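Local coordinates for putative sugar binding protein (Salmonella enterica subsp. enterica serovar Typhimurium, PDB 3KNZ) that probably binds a carbohydrate derivative through its sugar isomerase (SIS) domains, although its precise activity is not established, at residues Arg52-Gly57 against Pro79-Trp84; Phe86-Glu91 against Leu114-Arg119. All coordinates share one frame; numbering follows the deposited sequence.

Both contacts belong to the same SIS domain, with about 12 Å between their centres. Contact 1 comes first: it pairs strand 52-56 with strand 80-83, the latter outermost in this chain's five-stranded parallel sheet. Contact 2 follows, joining the loop after strand 80-83 and the start of helix 90-95 to helix 111-122. Leu88 connects them: its CD1 lies 3.8 Å from Ile54 CG2, and its CG 3.8 Å from Cys83 SG. The layer formed in contact 2 therefore packs on the sheet face that carries these two residues. Both contacts also reach the second subunit, so this side of the domain takes part in the dimer.

Contact 1: residues Arg52-Gly57 against Pro79-Trp84; sequences RIILTG and PVDVCW
Charge pairing joins Arg52 to Asp81. The NE of Arg52 donates to OD2 of Asp81 over 2.9 Å, nearly straight at 171°, with the acceptor close to the guanidinium plane but the donor well out of the carboxylate plane on the syn side. A weak second bond runs from Arg52 NH2 to Asp81 OD1 at 3.4 Å. The bend at chi3 (-45°) folds the arginine back across the neighbouring strand, where Pro79 CB lies over one face of the guanidinium. Arg52 NH2 also comes close to its counterpart, Arg52 of the second subunit.

Backbone bonding is that of parallel strands in register, the axes of the two short strands 19° apart in direction. Ile53 N donates to Pro79 O, and Ile53 O receives Asp81 N at 2.8 Å; Leu55 then repeats the pattern, its N meeting Asp81 O and its O taking Cys83 N at 3.2 Å. Helix 59-76 joins these neighbouring strands, making a beta-alpha-beta crossover of the Rossmann-like SIS fold. At the Thr56-Cys83 pair, Cys83 O accepts Thr56 OG1 over 2.8 Å from above its carbonyl plane, and the backbone pattern continues only as a long, weak bond from Gly57 N.

Most apolar contacts across the strands lie on the face bearing Ile53, Val80, Leu55 and Val82. Leu55 CG sits 4.1 Å from Val80 CG1, the two side chains passing at a slant, while Ile53 CB meets Val80 CG2. Helix 59-76 covers this face, Ala65 touching both Leu55 and Val82. On the reverse face Ile54 CG1 runs alongside the Asp81 carboxylate, 3.7 Å from OD2.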
loop_
_atom_site.group_PDB
_atom_site.type_symbol
_atom_site.label_atom_id
_atom_site.label_comp_id
_atom_site.label_asym_id
_atom_site.label_seq_id
_atom_site.Cartn_x
_atom_site.Cartn_y
_atom_site.Cartn_z
ATOM N N ARG A 52 -7.638 9.429 16.638
ATOM C CA ARG A 52 -7.200 9.323 15.241
ATOM C C ARG A 52 -8.320 8.802 14.334
ATOM O O ARG A 52 -9.290 8.193 14.805
ATOM C CB ARG A 52 -5.984 8.391 15.140
ATOM C CG ARG A 52 -6.301 6.908 15.401
ATOM C CD ARG A 52 -5.043 6.041 15.574
ATOM N NE ARG A 52 -4.009 6.300 14.570
ATOM C CZ ARG A 52 -2.946 7.086 14.755
ATOM N NH1 ARG A 52 -2.742 7.698 15.916
ATOM N NH2 ARG A 52 -2.070 7.254 13.774
ATOM N N ILE A 53 -8.206 9.062 13.036
ATOM C CA ILE A 53 -9.175 8.513 12.090
ATOM C C ILE A 53 -8.475 7.424 11.285
ATOM O O ILE A 53 -7.325 7.585 10.882
ATOM C CB ILE A 53 -9.788 9.564 11.110
ATOM C CG1 ILE A 53 -10.596 10.639 11.849
ATOM C CG2 ILE A 53 -10.703 8.874 10.085
ATOM C CD1 ILE A 53 -9.763 11.731 12.445
ATOM N N ILE A 54 -9.170 6.308 11.086
ATOM C CA ILE A 54 -8.656 5.195 10.301
ATOM C C ILE A 54 -9.648 4.946 9.169
ATOM O O ILE A 54 -10.781 4.543 9.419
ATOM C CB ILE A 54 -8.529 3.921 11.157
ATOM C CG1 ILE A 54 -7.575 4.155 12.336
ATOM C CG2 ILE A 54 -8.055 2.749 10.319
ATOM C CD1 ILE A 54 -7.469 2.960 13.293
ATOM N N LEU A 55 -9.242 5.233 7.935
ATOM C CA LEU A 55 -10.083 4.989 6.758
ATOM C C LEU A 55 -9.672 3.649 6.160
ATOM O O LEU A 55 -8.505 3.456 5.821
ATOM C CB LEU A 55 -9.880 6.078 5.710
ATOM C CG LEU A 55 -9.976 7.524 6.195
ATOM C CD1 LEU A 55 -9.818 8.451 4.998
ATOM C CD2 LEU A 55 -11.290 7.781 6.913
ATOM N N THR A 56 -10.616 2.723 6.028
ATOM C CA THR A 56 -10.285 1.406 5.500
ATOM C C THR A 56 -11.227 0.961 4.385
ATOM O O THR A 56 -12.418 1.254 4.408
ATOM C CB THR A 56 -10.279 0.333 6.610
ATOM O OG1 THR A 56 -9.628 -0.846 6.123
ATOM C CG2 THR A 56 -11.708 0.003 7.077
ATOM N N GLY A 57 -10.668 0.240 3.419
ATOM C CA GLY A 57 -11.421 -0.233 2.269
ATOM C C GLY A 57 -10.505 -0.754 1.177
ATOM O O GLY A 57 -9.281 -0.863 1.362
ATOM N N PRO A 79 -4.391 12.491 13.468
ATOM C CA PRO A 79 -3.735 11.634 12.498
ATOM C C PRO A 79 -4.788 10.895 11.688
ATOM O O PRO A 79 -5.853 10.579 12.217
ATOM C CB PRO A 79 -2.962 10.641 13.369
ATOM C CG PRO A 79 -2.754 11.332 14.658
ATOM C CD PRO A 79 -3.951 12.217 14.847
ATOM N N VAL A 80 -4.502 10.626 10.422
ATOM C CA VAL A 80 -5.421 9.869 9.590
ATOM C C VAL A 80 -4.706 8.717 8.885
ATOM O O VAL A 80 -3.815 8.938 8.067
ATOM C CB VAL A 80 -6.081 10.750 8.531
ATOM C CG1 VAL A 80 -6.885 9.874 7.543
ATOM C CG2 VAL A 80 -6.951 11.824 9.193
ATOM N N ASP A 81 -5.109 7.491 9.202
ATOM C CA ASP A 81 -4.528 6.305 8.592
ATOM C C ASP A 81 -5.370 5.850 7.411
ATOM O O ASP A 81 -6.591 6.015 7.423
ATOM C CB ASP A 81 -4.496 5.154 9.604
ATOM C CG ASP A 81 -3.631 5.445 10.817
ATOM O OD1 ASP A 81 -2.564 6.076 10.661
ATOM O OD2 ASP A 81 -4.006 5.005 11.927
ATOM N N VAL A 82 -4.721 5.290 6.390
ATOM C CA VAL A 82 -5.432 4.680 5.260
ATOM C C VAL A 82 -4.845 3.295 5.017
ATOM O O VAL A 82 -3.666 3.166 4.693
ATOM C CB VAL A 82 -5.312 5.468 3.960
ATOM C CG1 VAL A 82 -6.056 4.731 2.863
ATOM C CG2 VAL A 82 -5.853 6.886 4.124
ATOM N N CYS A 83 -5.661 2.258 5.165
ATOM C CA CYS A 83 -5.171 0.898 4.998
ATOM C C CYS A 83 -6.254 -0.076 4.577
ATOM O O CYS A 83 -7.446 0.195 4.729
ATOM C CB CYS A 83 -4.624 0.399 6.319
ATOM S SG CYS A 83 -5.948 0.148 7.483
ATOM N N TRP A 84 -5.820 -1.229 4.074
ATOM C CA TRP A 84 -6.732 -2.286 3.676
ATOM C C TRP A 84 -7.245 -2.975 4.935
ATOM O O TRP A 84 -6.528 -3.065 5.932
ATOM C CB TRP A 84 -6.038 -3.293 2.763
ATOM C CG TRP A 84 -5.421 -2.661 1.581
ATOM C CD1 TRP A 84 -6.066 -2.060 0.545
ATOM C CD2 TRP A 84 -4.025 -2.581 1.290
ATOM N NE1 TRP A 84 -5.157 -1.589 -0.369
ATOM C CE2 TRP A 84 -3.895 -1.900 0.063
ATOM C CE3 TRP A 84 -2.869 -3.005 1.957
ATOM C CZ2 TRP A 84 -2.654 -1.633 -0.517
ATOM C CZ3 TRP A 84 -1.641 -2.746 1.379
ATOM C CH2 TRP A 84 -1.543 -2.063 0.152
#

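Contact 2: residues Phe86-Glu91 against Leu114-Arg119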
loop_
_atom_site.group_PDB
_atom_site.type_symbol
_atom_site.label_atom_id
_atom_site.label_comp_id
_atom_site.label_asym_id
_atom_site.label_seq_id
_atom_site.Cartn_x
_atom_site.Cartn_y
_atom_site.Cartn_z
ATOM N N PHE A 86 -7.571 -6.011 6.019
ATOM C CA PHE A 86 -6.817 -7.108 6.640
ATOM C C PHE A 86 -5.681 -6.597 7.523
ATOM O O PHE A 86 -5.231 -7.301 8.429
ATOM C CB PHE A 86 -6.306 -8.124 5.602
ATOM C CG PHE A 86 -5.238 -7.586 4.684
ATOM C CD1 PHE A 86 -3.897 -7.675 5.025
ATOM C CD2 PHE A 86 -5.577 -7.004 3.471
ATOM C CE1 PHE A 86 -2.912 -7.176 4.175
ATOM C CE2 PHE A 86 -4.607 -6.512 2.617
ATOM C CZ PHE A 86 -3.273 -6.592 2.967
HETATM N N MSE A 87 -5.230 -5.375 7.263
HETATM C CA MSE A 87 -4.188 -4.746 8.079
HETATM C C MSE A 87 -4.730 -4.391 9.469
HETATM O O MSE A 87 -3.956 -4.269 10.422
HETATM C CB MSE A 87 -3.667 -3.467 7.413
HETATM C CG MSE A 87 -2.954 -3.676 6.094
HETATM SE SE MSE A 87 -1.218 -4.477 6.359
HETATM C CE MSE A 87 -0.257 -2.972 7.126
ATOM N N LEU A 88 -6.046 -4.193 9.579
ATOM C CA LEU A 88 -6.671 -3.883 10.870
ATOM C C LEU A 88 -6.996 -5.149 11.661
ATOM O O LEU A 88 -8.157 -5.499 11.852
ATOM C CB LEU A 88 -7.941 -3.054 10.686
ATOM C CG LEU A 88 -7.720 -1.595 10.341
ATOM C CD1 LEU A 88 -9.066 -0.917 10.120
ATOM C CD2 LEU A 88 -6.926 -0.924 11.467
ATOM N N ASP A 89 -5.956 -5.832 12.120
ATOM C CA ASP A 89 -6.134 -7.038 12.907
ATOM C C ASP A 89 -6.388 -6.667 14.365
ATOM O O ASP A 89 -6.303 -5.496 14.744
ATOM C CB ASP A 89 -4.911 -7.949 12.760
ATOM C CG ASP A 89 -3.605 -7.227 13.046
ATOM O OD1 ASP A 89 -2.617 -7.501 12.340
ATOM O OD2 ASP A 89 -3.567 -6.370 13.951
ATOM N N ASP A 90 -6.708 -7.664 15.180
ATOM C CA ASP A 90 -7.011 -7.418 16.586
ATOM C C ASP A 90 -5.849 -6.770 17.330
ATOM O O ASP A 90 -6.057 -5.842 18.125
ATOM C CB ASP A 90 -7.425 -8.716 17.294
ATOM C CG ASP A 90 -8.788 -9.218 16.851
ATOM O OD1 ASP A 90 -9.667 -8.382 16.566
ATOM O OD2 ASP A 90 -8.993 -10.448 16.807
ATOM N N GLU A 91 -4.633 -7.229 17.055
ATOM C CA GLU A 91 -3.473 -6.721 17.761
ATOM C C GLU A 91 -3.202 -5.256 17.388
ATOM O O GLU A 91 -2.754 -4.477 18.224
ATOM C CB GLU A 91 -2.277 -7.644 17.514
ATOM C CG GLU A 91 -1.298 -7.709 18.670
ATOM C CD GLU A 91 -0.617 -9.058 18.762
ATOM O OE1 GLU A 91 -0.951 -9.949 17.956
ATOM O OE2 GLU A 91 0.237 -9.237 19.653
ATOM N N LEU A 114 -16.457 -5.062 6.474
ATOM C CA LEU A 114 -17.415 -5.353 7.538
ATOM C C LEU A 114 -16.694 -5.973 8.745
ATOM O O LEU A 114 -16.855 -5.510 9.881
ATOM C CB LEU A 114 -18.518 -6.291 7.033
ATOM C CG LEU A 114 -19.596 -6.695 8.046
ATOM C CD1 LEU A 114 -20.201 -5.478 8.728
ATOM C CD2 LEU A 114 -20.677 -7.527 7.371
ATOM N N ALA A 115 -15.901 -7.013 8.490
ATOM C CA ALA A 115 -15.159 -7.703 9.542
ATOM C C ALA A 115 -14.209 -6.744 10.263
ATOM O O ALA A 115 -14.056 -6.814 11.475
ATOM C CB ALA A 115 -14.389 -8.876 8.962
ATOM N N ALA A 116 -13.575 -5.845 9.519
ATOM C CA ALA A 116 -12.658 -4.885 10.126
ATOM C C ALA A 116 -13.438 -3.998 11.100
ATOM O O ALA A 116 -13.021 -3.795 12.238
ATOM C CB ALA A 116 -11.956 -4.057 9.059
HETATM N N MSE A 117 -14.587 -3.499 10.657
HETATM C CA MSE A 117 -15.427 -2.654 11.498
HETATM C C MSE A 117 -15.890 -3.390 12.752
HETATM O O MSE A 117 -15.877 -2.825 13.848
HETATM C CB MSE A 117 -16.633 -2.159 10.706
HETATM C CG MSE A 117 -16.247 -1.201 9.609
HETATM SE SE MSE A 117 -17.703 -0.837 8.401
HETATM C CE MSE A 117 -18.976 -0.040 9.653
ATOM N N GLU A 118 -16.297 -4.646 12.595
ATOM C CA GLU A 118 -16.731 -5.435 13.746
ATOM C C GLU A 118 -15.564 -5.658 14.705
ATOM O O GLU A 118 -15.752 -5.673 15.920
ATOM C CB GLU A 118 -17.384 -6.759 13.317
ATOM C CG GLU A 118 -18.793 -6.576 12.767
ATOM C CD GLU A 118 -19.367 -7.827 12.107
ATOM O OE1 GLU A 118 -18.614 -8.798 11.869
ATOM O OE2 GLU A 118 -20.584 -7.832 11.810
ATOM N N ARG A 119 -14.355 -5.802 14.173
ATOM C CA ARG A 119 -13.202 -5.984 15.045
ATOM C C ARG A 119 -12.895 -4.708 15.814
ATOM O O ARG A 119 -12.559 -4.762 16.998
ATOM C CB ARG A 119 -11.975 -6.452 14.268
ATOM C CG ARG A 119 -12.075 -7.894 13.782
ATOM C CD ARG A 119 -10.740 -8.405 13.250
ATOM N NE ARG A 119 -10.202 -7.567 12.181
ATOM C CZ ARG A 119 -10.481 -7.714 10.885
ATOM N NH1 ARG A 119 -11.304 -8.670 10.473
ATOM N NH2 ARG A 119 -9.935 -6.895 9.994
HETATM O O HOH W 1 -10.758 -6.487 17.628
#
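The guanidinium of Arg119 turns one edge to Leu88 O, which lies close to its plane, while one of its faces rests on its own helix: Ala115 O and Ala116 CA are each 3.4 Å from that plane, towards the rim. Near the plane at the edge is also Asp90 OD1, whereas Asp89 CA approaches obliquely.

An inverse gamma turn is centred on Leu88, and Asp89 follows as N-cap of helix 90-95: its side chain caps a backbone N in the first turn, and its OD2 is also hydrogen-bonded to Thr92 OG1. This turn and helix start pack against helix 111-122 in a helical layer of the SIS domain's alpha/beta fold. NE and NH2 of Arg119 both donate to the one carbonyl oxygen, Leu88 O, at 2.9 Å. The two bonds differ: NE is tilted just 15° from the carbonyl plane, but NH2 stands 51° above it. Two donors on one acceptor fix the rotation of the guanidinium, which the bend at chi3 (-56°) swings back along the helix.

Leu88 CD1 meets Ala116 CB at 4.4 Å and reaches on to Ile54 and Thr56 of strand 52-56. Leu93 of helix 90-95 touches both Leu88 and Arg119. The Asp90 side chain crosses that of Arg119 at roughly a right angle; at 4.5 Å from Arg119 NE, Asp90 OD1 is beyond salt-bridge range, lying instead 3.5 Å from Arg119 CD.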